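Local atomic coordinates of SIR4-interacting protein SIF2 (Saccharomyces cerevisiae, PDB entry 1R5M), a protein that antagonizes telomeric silencing in yeast and acts as a transcription corepressor within the Set3 complex. Residues I250-F255 with L263-D268; G287-I292 with S307-V312; I292-W297 with I333-I338; D329-F334 with V347-G352. All coordinates share one frame; numbering follows the deposited sequence.

Interaction 1: residues I250-F255 with L263-D268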
loop_
_atom_site.group_PDB
_atom_site.type_symbol
_atom_site.label_atom_id
_atom_site.label_comp_id
_atom_site.label_asym_id
_atom_site.label_seq_id
_atom_site.Cartn_x
_atom_site.Cartn_y
_atom_site.Cartn_z
ATOM N N ILE A 250 -3.192 -12.400 6.668
ATOM C CA ILE A 250 -2.625 -11.101 7.009
ATOM C C ILE A 250 -2.758 -10.155 5.819
ATOM O O ILE A 250 -2.181 -10.391 4.758
ATOM C CB ILE A 250 -1.138 -11.250 7.399
ATOM C CG1 ILE A 250 -0.996 -12.265 8.540
ATOM C CG2 ILE A 250 -0.569 -9.903 7.810
ATOM C CD1 ILE A 250 -1.777 -11.905 9.800
ATOM N N SER A 251 -3.514 -9.079 6.008
ATOM C CA SER A 251 -3.765 -8.111 4.943
ATOM C C SER A 251 -2.852 -6.891 4.963
ATOM O O SER A 251 -2.665 -6.235 3.936
ATOM C CB SER A 251 -5.221 -7.645 5.014
ATOM O OG SER A 251 -5.503 -7.074 6.283
ATOM N N VAL A 252 -2.286 -6.586 6.126
ATOM C CA VAL A 252 -1.425 -5.418 6.262
ATOM C C VAL A 252 -0.296 -5.643 7.257
ATOM O O VAL A 252 -0.503 -6.227 8.316
ATOM C CB VAL A 252 -2.219 -4.189 6.785
ATOM C CG1 VAL A 252 -1.312 -2.962 6.842
ATOM C CG2 VAL A 252 -3.440 -3.931 5.908
ATOM N N LEU A 253 0.892 -5.164 6.904
ATOM C CA LEU A 253 2.058 -5.226 7.780
ATOM C C LEU A 253 2.781 -3.894 7.592
ATOM O O LEU A 253 3.300 -3.605 6.512
ATOM C CB LEU A 253 2.973 -6.401 7.417
ATOM C CG LEU A 253 2.429 -7.777 7.819
ATOM C CD1 LEU A 253 3.295 -8.859 7.214
ATOM C CD2 LEU A 253 2.398 -7.907 9.342
ATOM N N GLU A 254 2.779 -3.082 8.645
ATOM C CA GLU A 254 3.405 -1.762 8.628
ATOM C C GLU A 254 4.247 -1.532 9.872
ATOM O O GLU A 254 3.731 -1.507 10.995
ATOM C CB GLU A 254 2.335 -0.669 8.549
ATOM C CG GLU A 254 1.574 -0.604 7.232
ATOM C CD GLU A 254 2.412 -0.046 6.095
ATOM O OE1 GLU A 254 3.543 0.415 6.357
ATOM O OE2 GLU A 254 1.934 -0.066 4.943
ATOM N N PHE A 255 5.548 -1.353 9.672
ATOM C CA PHE A 255 6.457 -1.119 10.784
ATOM C C PHE A 255 6.723 0.371 10.961
ATOM O O PHE A 255 6.938 1.095 9.987
ATOM C CB PHE A 255 7.784 -1.847 10.542
ATOM C CG PHE A 255 8.751 -1.745 11.688
ATOM C CD1 PHE A 255 8.507 -2.415 12.884
ATOM C CD2 PHE A 255 9.907 -0.980 11.571
ATOM C CE1 PHE A 255 9.406 -2.328 13.951
ATOM C CE2 PHE A 255 10.811 -0.886 12.630
ATOM C CZ PHE A 255 10.559 -1.561 13.819
ATOM N N LEU A 263 2.544 -2.938 13.040
ATOM C CA LEU A 263 1.090 -2.915 12.963
ATOM C C LEU A 263 0.689 -3.992 11.964
ATOM O O LEU A 263 1.251 -4.064 10.870
ATOM C CB LEU A 263 0.596 -1.554 12.455
ATOM C CG LEU A 263 -0.822 -1.523 11.868
ATOM C CD1 LEU A 263 -1.858 -1.741 12.966
ATOM C CD2 LEU A 263 -1.053 -0.181 11.190
ATOM N N SER A 264 -0.253 -4.850 12.343
ATOM C CA SER A 264 -0.732 -5.876 11.426
ATOM C C SER A 264 -2.255 -5.817 11.365
ATOM O O SER A 264 -2.907 -5.409 12.326
ATOM C CB SER A 264 -0.280 -7.274 11.876
ATOM O OG SER A 264 -0.820 -7.615 13.143
ATOM N N ALA A 265 -2.811 -6.179 10.214
ATOM C CA ALA A 265 -4.261 -6.215 10.042
ATOM C C ALA A 265 -4.560 -7.576 9.442
ATOM O O ALA A 265 -3.723 -8.150 8.736
ATOM C CB ALA A 265 -4.730 -5.109 9.109
ATOM N N SER A 266 -5.751 -8.095 9.710
ATOM C CA SER A 266 -6.106 -9.418 9.220
ATOM C C SER A 266 -7.543 -9.530 8.735
ATOM O O SER A 266 -8.384 -8.676 9.027
ATOM C CB SER A 266 -5.868 -10.437 10.337
ATOM O OG SER A 266 -6.418 -11.705 10.022
ATOM N N ASP A 267 -7.810 -10.591 7.980
ATOM C CA ASP A 267 -9.153 -10.852 7.487
ATOM C C ASP A 267 -10.027 -11.140 8.702
ATOM O O ASP A 267 -11.255 -11.080 8.612
ATOM C CB ASP A 267 -9.175 -12.076 6.566
ATOM C CG ASP A 267 -8.610 -11.792 5.188
ATOM O OD1 ASP A 267 -8.184 -10.650 4.927
ATOM O OD2 ASP A 267 -8.597 -12.726 4.359
ATOM N N ASP A 268 -9.395 -11.448 9.836
ATOM C CA ASP A 268 -10.143 -11.749 11.053
ATOM C C ASP A 268 -10.807 -10.522 11.665
ATOM O O ASP A 268 -11.438 -10.612 12.719
ATOM C CB ASP A 268 -9.269 -12.483 12.099
ATOM C CG ASP A 268 -8.194 -11.600 12.740
ATOM O OD1 ASP A 268 -8.223 -10.362 12.593
ATOM O OD2 ASP A 268 -7.317 -12.174 13.425
#
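Leu263 and Glu254 pair through both backbone bonds of an antiparallel hydrogen-bonded pair. The Glu254 N to Leu263 O bond is 2.9 Å and nearly straight, and it lies in the plane of the Leu263 carbonyl. The return bond, Leu263 N to Glu254 O, is 2.8 Å. Further along, Ala265 N gives its hydrogen to Val252 O. At the other end the register slips by one residue. Ser251 N meets Ala265 O at 2.9 Å from above the carbonyl plane, and Val252 N reaches the same oxygen by a weak bond. Ser251 and Val252 thus both face Ala265, a classic beta bulge.

The apolar contacts lie on two faces. Val252 CB sits 3.5 Å from Ala265 CB, and Val252 CG2 is also close to that methyl. Leu263 lies on this same face, and strand 292-298 covers it with Ala295 and Trp297. On the other face Leu253 reaches across with CD2, 3.7 Å from Ser264 CB, and Ile229 packs against both residues.

The polar side chains find partners beyond the hairpin. Ser251 OG stands between its own backbone N and carbonyl carbon (chi1 58°), near the Ala265 carbonyl, and hydrogen-bonds to Ile292 O. Ser264 OG is held by His246 NE2 and Trp274 NE1. Asp268 OD2 accepts from His246 ND1, completing the Asp-His-Ser-Trp network known from WD repeats. Ser266 OG, bonded to Pro249 O, marks the turn out of the strand.

The short strand segments run antiparallel, their N-to-C directions 164° apart. Both lie in WD 5, as the first two strands of a four-stranded WD40 propeller blade.

Interaction 2: residues G287-I292 with S307-V312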
loop_
_atom_site.group_PDB
_atom_site.type_symbol
_atom_site.label_atom_id
_atom_site.label_comp_id
_atom_site.label_asym_id
_atom_site.label_seq_id
_atom_site.Cartn_x
_atom_site.Cartn_y
_atom_site.Cartn_z
ATOM N N GLY A 287 -13.480 -4.492 16.559
ATOM C CA GLY A 287 -14.458 -3.482 16.200
ATOM C C GLY A 287 -14.979 -3.665 14.793
ATOM O O GLY A 287 -16.192 -3.639 14.560
ATOM N N HIS A 288 -14.067 -3.837 13.844
ATOM C CA HIS A 288 -14.466 -4.036 12.460
ATOM C C HIS A 288 -15.272 -5.326 12.356
ATOM O O HIS A 288 -14.930 -6.332 12.978
ATOM C CB HIS A 288 -13.234 -4.095 11.557
ATOM C CG HIS A 288 -12.668 -2.748 11.226
ATOM N ND1 HIS A 288 -13.384 -1.791 10.539
ATOM C CD2 HIS A 288 -11.454 -2.203 11.477
ATOM C CE1 HIS A 288 -12.634 -0.716 10.378
ATOM N NE2 HIS A 288 -11.458 -0.938 10.937
ATOM N N SER A 289 -16.348 -5.288 11.576
ATOM C CA SER A 289 -17.212 -6.450 11.414
ATOM C C SER A 289 -16.887 -7.268 10.172
ATOM O O SER A 289 -17.479 -8.322 9.938
ATOM C CB SER A 289 -18.677 -6.012 11.379
ATOM O OG SER A 289 -18.916 -5.110 10.314
ATOM N N GLN A 290 -15.952 -6.773 9.368
ATOM C CA GLN A 290 -15.536 -7.473 8.161
ATOM C C GLN A 290 -14.036 -7.279 7.978
ATOM O O GLN A 290 -13.402 -6.543 8.733
ATOM C CB GLN A 290 -16.292 -6.946 6.940
ATOM C CG GLN A 290 -17.808 -6.991 7.091
ATOM C CD GLN A 290 -18.541 -6.691 5.797
ATOM O OE1 GLN A 290 -19.722 -6.343 5.808
ATOM N NE2 GLN A 290 -17.848 -6.838 4.672
ATOM N N SER A 291 -13.477 -7.943 6.972
ATOM C CA SER A 291 -12.050 -7.866 6.690
ATOM C C SER A 291 -11.520 -6.443 6.599
ATOM O O SER A 291 -12.175 -5.552 6.056
ATOM C CB SER A 291 -11.738 -8.598 5.383
ATOM O OG SER A 291 -12.110 -9.961 5.467
ATOM N N ILE A 292 -10.325 -6.239 7.141
ATOM C CA ILE A 292 -9.678 -4.938 7.097
ATOM C C ILE A 292 -8.863 -4.892 5.809
ATOM O O ILE A 292 -7.999 -5.741 5.579
ATOM C CB ILE A 292 -8.765 -4.741 8.324
ATOM C CG1 ILE A 292 -9.632 -4.641 9.585
ATOM C CG2 ILE A 292 -7.914 -3.490 8.152
ATOM C CD1 ILE A 292 -8.857 -4.550 10.879
ATOM N N SER A 307 -12.297 -0.833 6.366
ATOM C CA SER A 307 -12.738 -2.190 6.120
ATOM C C SER A 307 -13.868 -2.360 5.123
ATOM O O SER A 307 -14.484 -1.392 4.676
ATOM C CB SER A 307 -13.147 -2.778 7.480
ATOM O OG SER A 307 -13.981 -3.915 7.379
ATOM N N MET A 308 -14.123 -3.615 4.776
ATOM C CA MET A 308 -15.203 -3.936 3.865
ATOM C C MET A 308 -16.528 -3.623 4.556
ATOM O O MET A 308 -17.578 -3.612 3.914
ATOM C CB MET A 308 -15.144 -5.413 3.469
ATOM C CG MET A 308 -14.049 -5.739 2.465
ATOM S SD MET A 308 -14.339 -4.985 0.844
ATOM C CE MET A 308 -15.509 -6.147 0.120
ATOM N N ASP A 309 -16.480 -3.361 5.863
ATOM C CA ASP A 309 -17.695 -3.025 6.598
ATOM C C ASP A 309 -18.083 -1.563 6.388
ATOM O O ASP A 309 -19.052 -1.075 6.974
ATOM C CB ASP A 309 -17.558 -3.332 8.106
ATOM C CG ASP A 309 -16.505 -2.481 8.809
ATOM O OD1 ASP A 309 -16.071 -1.447 8.265
ATOM O OD2 ASP A 309 -16.123 -2.852 9.941
ATOM N N GLY A 310 -17.318 -0.869 5.547
ATOM C CA GLY A 310 -17.604 0.522 5.242
ATOM C C GLY A 310 -17.187 1.565 6.262
ATOM O O GLY A 310 -17.553 2.734 6.137
ATOM N N SER A 311 -16.406 1.165 7.261
ATOM C CA SER A 311 -15.982 2.110 8.287
ATOM C C SER A 311 -14.492 2.408 8.305
ATOM O O SER A 311 -13.670 1.616 7.835
ATOM C CB SER A 311 -16.392 1.610 9.678
ATOM O OG SER A 311 -15.603 0.501 10.081
ATOM N N VAL A 312 -14.172 3.578 8.842
ATOM C CA VAL A 312 -12.804 4.038 9.011
ATOM C C VAL A 312 -12.701 4.211 10.517
ATOM O O VAL A 312 -13.530 4.892 11.126
ATOM C CB VAL A 312 -12.565 5.396 8.324
ATOM C CG1 VAL A 312 -11.144 5.867 8.588
ATOM C CG2 VAL A 312 -12.806 5.270 6.827
#
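His288 ND1 donates to Asp309 OD2 at 3.0 Å, with the oxygen in the plane of the imidazole ring. The same oxygen takes a second hydrogen from Ser289 N. The histidine comes on the syn side of the carboxylate, somewhat out of its plane, while Ser289 N uses the anti lone pair. The other oxygen, Asp309 OD1, accepts from Ser311 N at 2.8 Å, an Asx turn. Asp309 OD1 also accepts from Ser311 OG at 2.7 Å, and both donors arrive from one face of the carboxylate. With chi1 at 65°, CG stands between the backbone N and carbonyl carbon of Asp309, which turns the carboxylate to the histidine. Four bonds therefore fix the carboxylate against rotation.

This histidine and aspartate pair is a hallmark of WD repeats, here in WD 6. The histidine precedes the first strand of the blade, and the aspartate sits in a type I turn from Ser307 to Gly310 between the second and third strands. His288 NE2 is bonded to Ser305 OG, so both ring nitrogens are engaged.

Ser291 O also has two donors. Met308 N approaches Ser291 O almost head-on at 3.0 Å. Ser307 OG donates to Ser291 O at 2.8 Å from well above the carbonyl plane. Beside them the extended Gln290 side chain slides past Asp309, with Gln290 CG 3.8 Å from Asp309 CB. Gln290 N is buried here without a partner in the model.

Interaction 3: residues I292-W297 with I333-I338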
loop_
_atom_site.group_PDB
_atom_site.type_symbol
_atom_site.label_atom_id
_atom_site.label_comp_id
_atom_site.label_asym_id
_atom_site.label_seq_id
_atom_site.Cartn_x
_atom_site.Cartn_y
_atom_site.Cartn_z
ATOM N N ILE A 292 -10.325 -6.239 7.141
ATOM C CA ILE A 292 -9.678 -4.938 7.097
ATOM C C ILE A 292 -8.863 -4.892 5.809
ATOM O O ILE A 292 -7.999 -5.741 5.579
ATOM C CB ILE A 292 -8.765 -4.741 8.324
ATOM C CG1 ILE A 292 -9.632 -4.641 9.585
ATOM C CG2 ILE A 292 -7.914 -3.490 8.152
ATOM C CD1 ILE A 292 -8.857 -4.550 10.879
ATOM N N VAL A 293 -9.136 -3.901 4.967
ATOM C CA VAL A 293 -8.445 -3.788 3.689
ATOM C C VAL A 293 -7.164 -2.966 3.720
ATOM O O VAL A 293 -6.242 -3.228 2.949
ATOM C CB VAL A 293 -9.389 -3.221 2.602
ATOM C CG1 VAL A 293 -10.594 -4.140 2.442
ATOM C CG2 VAL A 293 -9.840 -1.818 2.971
ATOM N N SER A 294 -7.098 -1.981 4.612
ATOM C CA SER A 294 -5.912 -1.138 4.723
ATOM C C SER A 294 -5.776 -0.618 6.148
ATOM O O SER A 294 -6.768 -0.479 6.859
ATOM C CB SER A 294 -6.004 0.071 3.781
ATOM O OG SER A 294 -6.300 -0.308 2.447
ATOM N N ALA A 295 -4.543 -0.335 6.556
ATOM C CA ALA A 295 -4.268 0.213 7.880
ATOM C C ALA A 295 -2.930 0.935 7.841
ATOM O O ALA A 295 -2.011 0.521 7.131
ATOM C CB ALA A 295 -4.240 -0.896 8.929
ATOM N N SER A 296 -2.828 2.016 8.605
ATOM C CA SER A 296 -1.613 2.818 8.647
ATOM C C SER A 296 -1.359 3.398 10.022
ATOM O O SER A 296 -2.269 3.534 10.843
ATOM C CB SER A 296 -1.713 4.011 7.684
ATOM O OG SER A 296 -1.859 3.618 6.336
ATOM N N TRP A 297 -0.104 3.758 10.258
ATOM C CA TRP A 297 0.265 4.411 11.493
ATOM C C TRP A 297 -0.127 5.870 11.325
ATOM O O TRP A 297 -0.053 6.421 10.224
ATOM C CB TRP A 297 1.779 4.343 11.721
ATOM C CG TRP A 297 2.232 3.055 12.278
ATOM C CD1 TRP A 297 2.758 1.999 11.592
ATOM C CD2 TRP A 297 2.157 2.654 13.644
ATOM N NE1 TRP A 297 3.014 0.960 12.453
ATOM C CE2 TRP A 297 2.653 1.334 13.721
ATOM C CE3 TRP A 297 1.716 3.282 14.817
ATOM C CZ2 TRP A 297 2.719 0.628 14.926
ATOM C CZ3 TRP A 297 1.781 2.581 16.018
ATOM C CH2 TRP A 297 2.280 1.264 16.060
ATOM N N ILE A 333 -15.324 -0.381 1.713
ATOM C CA ILE A 333 -14.175 0.426 1.343
ATOM C C ILE A 333 -13.177 -0.560 0.746
ATOM O O ILE A 333 -12.924 -1.620 1.327
ATOM C CB ILE A 333 -13.554 1.124 2.567
ATOM C CG1 ILE A 333 -14.499 2.231 3.047
ATOM C CG2 ILE A 333 -12.176 1.681 2.213
ATOM C CD1 ILE A 333 -14.061 2.930 4.320
ATOM N N PHE A 334 -12.632 -0.220 -0.418
ATOM C CA PHE A 334 -11.679 -1.089 -1.101
ATOM C C PHE A 334 -10.220 -0.763 -0.813
ATOM O O PHE A 334 -9.348 -1.620 -0.962
ATOM C CB PHE A 334 -11.909 -1.037 -2.614
ATOM C CG PHE A 334 -13.119 -1.800 -3.078
ATOM C CD1 PHE A 334 -13.435 -1.856 -4.430
ATOM C CD2 PHE A 334 -13.939 -2.469 -2.171
ATOM C CE1 PHE A 334 -14.546 -2.566 -4.875
ATOM C CE2 PHE A 334 -15.057 -3.184 -2.609
ATOM C CZ PHE A 334 -15.357 -3.230 -3.965
ATOM N N ALA A 335 -9.947 0.474 -0.415
ATOM C CA ALA A 335 -8.576 0.873 -0.121
ATOM C C ALA A 335 -8.528 2.175 0.660
ATOM O O ALA A 335 -9.407 3.020 0.522
ATOM C CB ALA A 335 -7.787 1.017 -1.417
ATOM N N GLY A 336 -7.494 2.311 1.486
ATOM C CA GLY A 336 -7.304 3.507 2.287
ATOM C C GLY A 336 -5.828 3.861 2.285
ATOM O O GLY A 336 -4.978 2.965 2.324
ATOM N N ARG A 337 -5.515 5.153 2.234
ATOM C CA ARG A 337 -4.126 5.611 2.208
ATOM C C ARG A 337 -3.933 6.837 3.084
ATOM O O ARG A 337 -4.715 7.786 3.017
ATOM C CB ARG A 337 -3.715 5.991 0.785
ATOM C CG ARG A 337 -3.951 4.921 -0.256
ATOM C CD ARG A 337 -2.856 3.873 -0.271
ATOM N NE ARG A 337 -3.116 2.877 -1.308
ATOM C CZ ARG A 337 -3.677 1.690 -1.089
ATOM N NH1 ARG A 337 -4.031 1.332 0.139
ATOM N NH2 ARG A 337 -3.902 0.869 -2.106
ATOM N N ILE A 338 -2.882 6.826 3.896
ATOM C CA ILE A 338 -2.593 7.964 4.759
ATOM C C ILE A 338 -1.654 8.910 4.015
ATOM O O ILE A 338 -0.786 8.471 3.252
ATOM C CB ILE A 338 -1.928 7.508 6.085
ATOM C CG1 ILE A 338 -1.863 8.670 7.077
ATOM C CG2 ILE A 338 -0.519 6.983 5.817
ATOM C CD1 ILE A 338 -3.184 9.008 7.709
HETATM O O HOH W 1 -6.683 -2.466 -0.285
HETATM O O HOH W 2 -4.129 -1.397 1.212
HETATM O O HOH W 3 -4.015 2.572 5.182
#
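The innermost strands of two neighbouring propeller blades meet here, strand 292-298 of WD 6 and strand 333-338 of WD 7. The two segments run almost parallel, 6° apart, with axes 5.6 Å from each other. This is wider than strands paired by backbone hydrogen bonds, and side chains and water fill the gap.

The direct polar link comes from Ser294. Its hydroxyl lies beside its own backbone N (chi1 -52°), and Gly336 N donates to Ser294 OG at 3.0 Å. The Ser294 CB also packs close to the Gly336 backbone, where the facing residue has no side chain.

Three waters add bridges. Water 2 joins Ser294 OG, at 2.7 Å, to Arg337 NH1, which donates to it. Water 3 lies 2.7 Å from Ser296 OG and donates to Gly336 O. Water 1 donates to Phe334 O and, weakly, to Val293 O. Arg337 NH1 also bonds Gly336 O from above the carbonyl plane, and its NH2 forms a salt bridge with Asp399, which orients the guanidinium toward the next blade.

Packing contacts lie toward both ends. Val293 CG2 comes 3.5 Å from Ile333 O, which is buried without a partner in the model, and 4.3 Å from Ile333 CG2. Ser296 CB and OG meet the CG2 branch of Ile338, each at 3.7 Å.

The chemistry is mixed: one direct bond, water bridges and packing at the ends. It implies that these blades are joined at their inner edges by side chains and ordered water, rather than by a continuous backbone pairing.

Interaction 4: residues D329-F334 with V347-G352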
loop_
_atom_site.group_PDB
_atom_site.type_symbol
_atom_site.label_atom_id
_atom_site.label_comp_id
_atom_site.label_asym_id
_atom_site.label_seq_id
_atom_site.Cartn_x
_atom_site.Cartn_y
_atom_site.Cartn_z
ATOM N N ASP A 329 -22.682 3.243 5.884
ATOM C CA ASP A 329 -23.394 1.978 6.004
ATOM C C ASP A 329 -23.710 1.287 4.683
ATOM O O ASP A 329 -24.274 1.890 3.768
ATOM C CB ASP A 329 -24.689 2.179 6.800
ATOM C CG ASP A 329 -25.654 3.128 6.116
ATOM O OD1 ASP A 329 -25.259 4.280 5.834
ATOM O OD2 ASP A 329 -26.810 2.723 5.864
ATOM N N GLY A 330 -23.332 0.016 4.598
ATOM C CA GLY A 330 -23.594 -0.770 3.406
ATOM C C GLY A 330 -22.668 -0.548 2.226
ATOM O O GLY A 330 -22.803 -1.227 1.209
ATOM N N VAL A 331 -21.732 0.390 2.344
ATOM C CA VAL A 331 -20.809 0.659 1.247
ATOM C C VAL A 331 -19.376 0.309 1.635
ATOM O O VAL A 331 -18.707 1.064 2.339
ATOM C CB VAL A 331 -20.863 2.138 0.813
ATOM C CG1 VAL A 331 -19.961 2.359 -0.396
ATOM C CG2 VAL A 331 -22.297 2.530 0.481
ATOM N N PRO A 332 -18.891 -0.851 1.175
ATOM C CA PRO A 332 -17.534 -1.323 1.463
ATOM C C PRO A 332 -16.438 -0.374 0.993
ATOM O O PRO A 332 -16.600 0.353 0.012
ATOM C CB PRO A 332 -17.466 -2.654 0.721
ATOM C CG PRO A 332 -18.893 -3.128 0.743
ATOM C CD PRO A 332 -19.645 -1.868 0.418
ATOM N N ILE A 333 -15.324 -0.381 1.713
ATOM C CA ILE A 333 -14.175 0.426 1.343
ATOM C C ILE A 333 -13.177 -0.560 0.746
ATOM O O ILE A 333 -12.924 -1.620 1.327
ATOM C CB ILE A 333 -13.554 1.124 2.567
ATOM C CG1 ILE A 333 -14.499 2.231 3.047
ATOM C CG2 ILE A 333 -12.176 1.681 2.213
ATOM C CD1 ILE A 333 -14.061 2.930 4.320
ATOM N N PHE A 334 -12.632 -0.220 -0.418
ATOM C CA PHE A 334 -11.679 -1.089 -1.101
ATOM C C PHE A 334 -10.220 -0.763 -0.813
ATOM O O PHE A 334 -9.348 -1.620 -0.962
ATOM C CB PHE A 334 -11.909 -1.037 -2.614
ATOM C CG PHE A 334 -13.119 -1.800 -3.078
ATOM C CD1 PHE A 334 -13.435 -1.856 -4.430
ATOM C CD2 PHE A 334 -13.939 -2.469 -2.171
ATOM C CE1 PHE A 334 -14.546 -2.566 -4.875
ATOM C CE2 PHE A 334 -15.057 -3.184 -2.609
ATOM C CZ PHE A 334 -15.357 -3.230 -3.965
ATOM N N VAL A 347 -9.934 7.316 1.396
ATOM C CA VAL A 347 -10.487 5.985 1.184
ATOM C C VAL A 347 -11.331 5.925 -0.079
ATOM O O VAL A 347 -11.964 6.908 -0.462
ATOM C CB VAL A 347 -11.360 5.537 2.375
ATOM C CG1 VAL A 347 -10.508 5.416 3.630
ATOM C CG2 VAL A 347 -12.496 6.523 2.591
ATOM N N ALA A 348 -11.325 4.767 -0.730
ATOM C CA ALA A 348 -12.109 4.576 -1.940
ATOM C C ALA A 348 -13.246 3.616 -1.634
ATOM O O ALA A 348 -13.012 2.464 -1.267
ATOM C CB ALA A 348 -11.232 4.013 -3.051
ATOM N N PHE A 349 -14.475 4.100 -1.766
ATOM C CA PHE A 349 -15.643 3.271 -1.514
ATOM C C PHE A 349 -16.023 2.491 -2.762
ATOM O O PHE A 349 -15.683 2.876 -3.885
ATOM C CB PHE A 349 -16.830 4.126 -1.062
ATOM C CG PHE A 349 -16.674 4.701 0.315
ATOM C CD1 PHE A 349 -16.046 5.926 0.510
ATOM C CD2 PHE A 349 -17.150 4.008 1.423
ATOM C CE1 PHE A 349 -15.896 6.454 1.795
ATOM C CE2 PHE A 349 -17.005 4.525 2.712
ATOM C CZ PHE A 349 -16.377 5.751 2.897
ATOM N N MET A 350 -16.740 1.394 -2.552
ATOM C CA MET A 350 -17.173 0.526 -3.636
ATOM C C MET A 350 -18.062 1.249 -4.645
ATOM O O MET A 350 -18.180 0.819 -5.791
ATOM C CB MET A 350 -17.910 -0.680 -3.052
ATOM C CG MET A 350 -18.346 -1.708 -4.070
ATOM S SD MET A 350 -18.953 -3.197 -3.257
ATOM C CE MET A 350 -19.253 -4.249 -4.684
ATOM N N ASP A 351 -18.685 2.346 -4.225
ATOM C CA ASP A 351 -19.555 3.092 -5.130
ATOM C C ASP A 351 -18.800 4.104 -5.993
ATOM O O ASP A 351 -19.413 4.908 -6.696
ATOM C CB ASP A 351 -20.669 3.801 -4.344
ATOM C CG ASP A 351 -20.138 4.844 -3.379
ATOM O OD1 ASP A 351 -18.903 5.003 -3.288
ATOM O OD2 ASP A 351 -20.958 5.509 -2.708
ATOM N N GLY A 352 -17.470 4.060 -5.944
ATOM C CA GLY A 352 -16.668 4.970 -6.748
ATOM C C GLY A 352 -16.377 6.323 -6.123
ATOM O O GLY A 352 -15.793 7.200 -6.765
#
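Val347 CB touches Ile333 CG2 at 3.9 Å, where the second strand of the hairpin begins its contact with the first. The next residue, Ala348, acts through its backbone. Ala348 O receives Phe334 N at 2.8 Å, with the donor nearly in line with the carbonyl.

Phe349 pairs with Ile333 as an antiparallel non-hydrogen-bonded pair, and their side chains lie side by side, pointing the same way. Ile333 CG1 is 3.4 Å from Phe349 CE2, and Ile333 CD1 follows the ring toward CZ. The Val331 side chain crosses that of Phe349 at about a right angle. Val331 O lies at the ring edge, in plane, while Val331 CG1 rests 3.7 Å from Phe349 CB. Phe349 also packs on Tyr357 of the third strand. This hairpin joins the two inner strands of the WD 7 blade, and a type I turn from Phe349 to Gly352 leads to that third strand.

Met350 leaves the strand. Met350 N donates to Pro332 O at 2.8 Å. Its side chain is fully extended, with CG anti to the backbone N (chi1 -177°), and runs across the Phe334 ring. Met350 CB lies over one face, 4.1 Å from the Phe334 ring centroid, a CH-pi contact. Met350 CG is 3.4 Å from Phe334 CZ, and SD makes an oblique Met-aromatic contact while touching Pro332 CD. Asp351 follows: its carboxylate carbon meets Val331 CG1, and its OD1 is bonded to Gln353 N.

Overall arrangement
Along the chain, interaction 1 comes first and closes the hairpin of the WD 5 blade. Interaction 2 then ties the loop entering WD 6 to the turn between the second and third strands of that blade. Interaction 3 starts at Ile292, where the first segment of interaction 2 ends, and the two cross because their segments alternate. It joins WD 6 to WD 7. Interaction 4 closes the WD 7 hairpin and shares Ile333 and Phe334 with interaction 3. Interaction 1 touches both 2 and 3 at Ile292, and meets 3 again where Trp297 NE1 bonds Glu254 O. Together the four link three successive blades of the propeller.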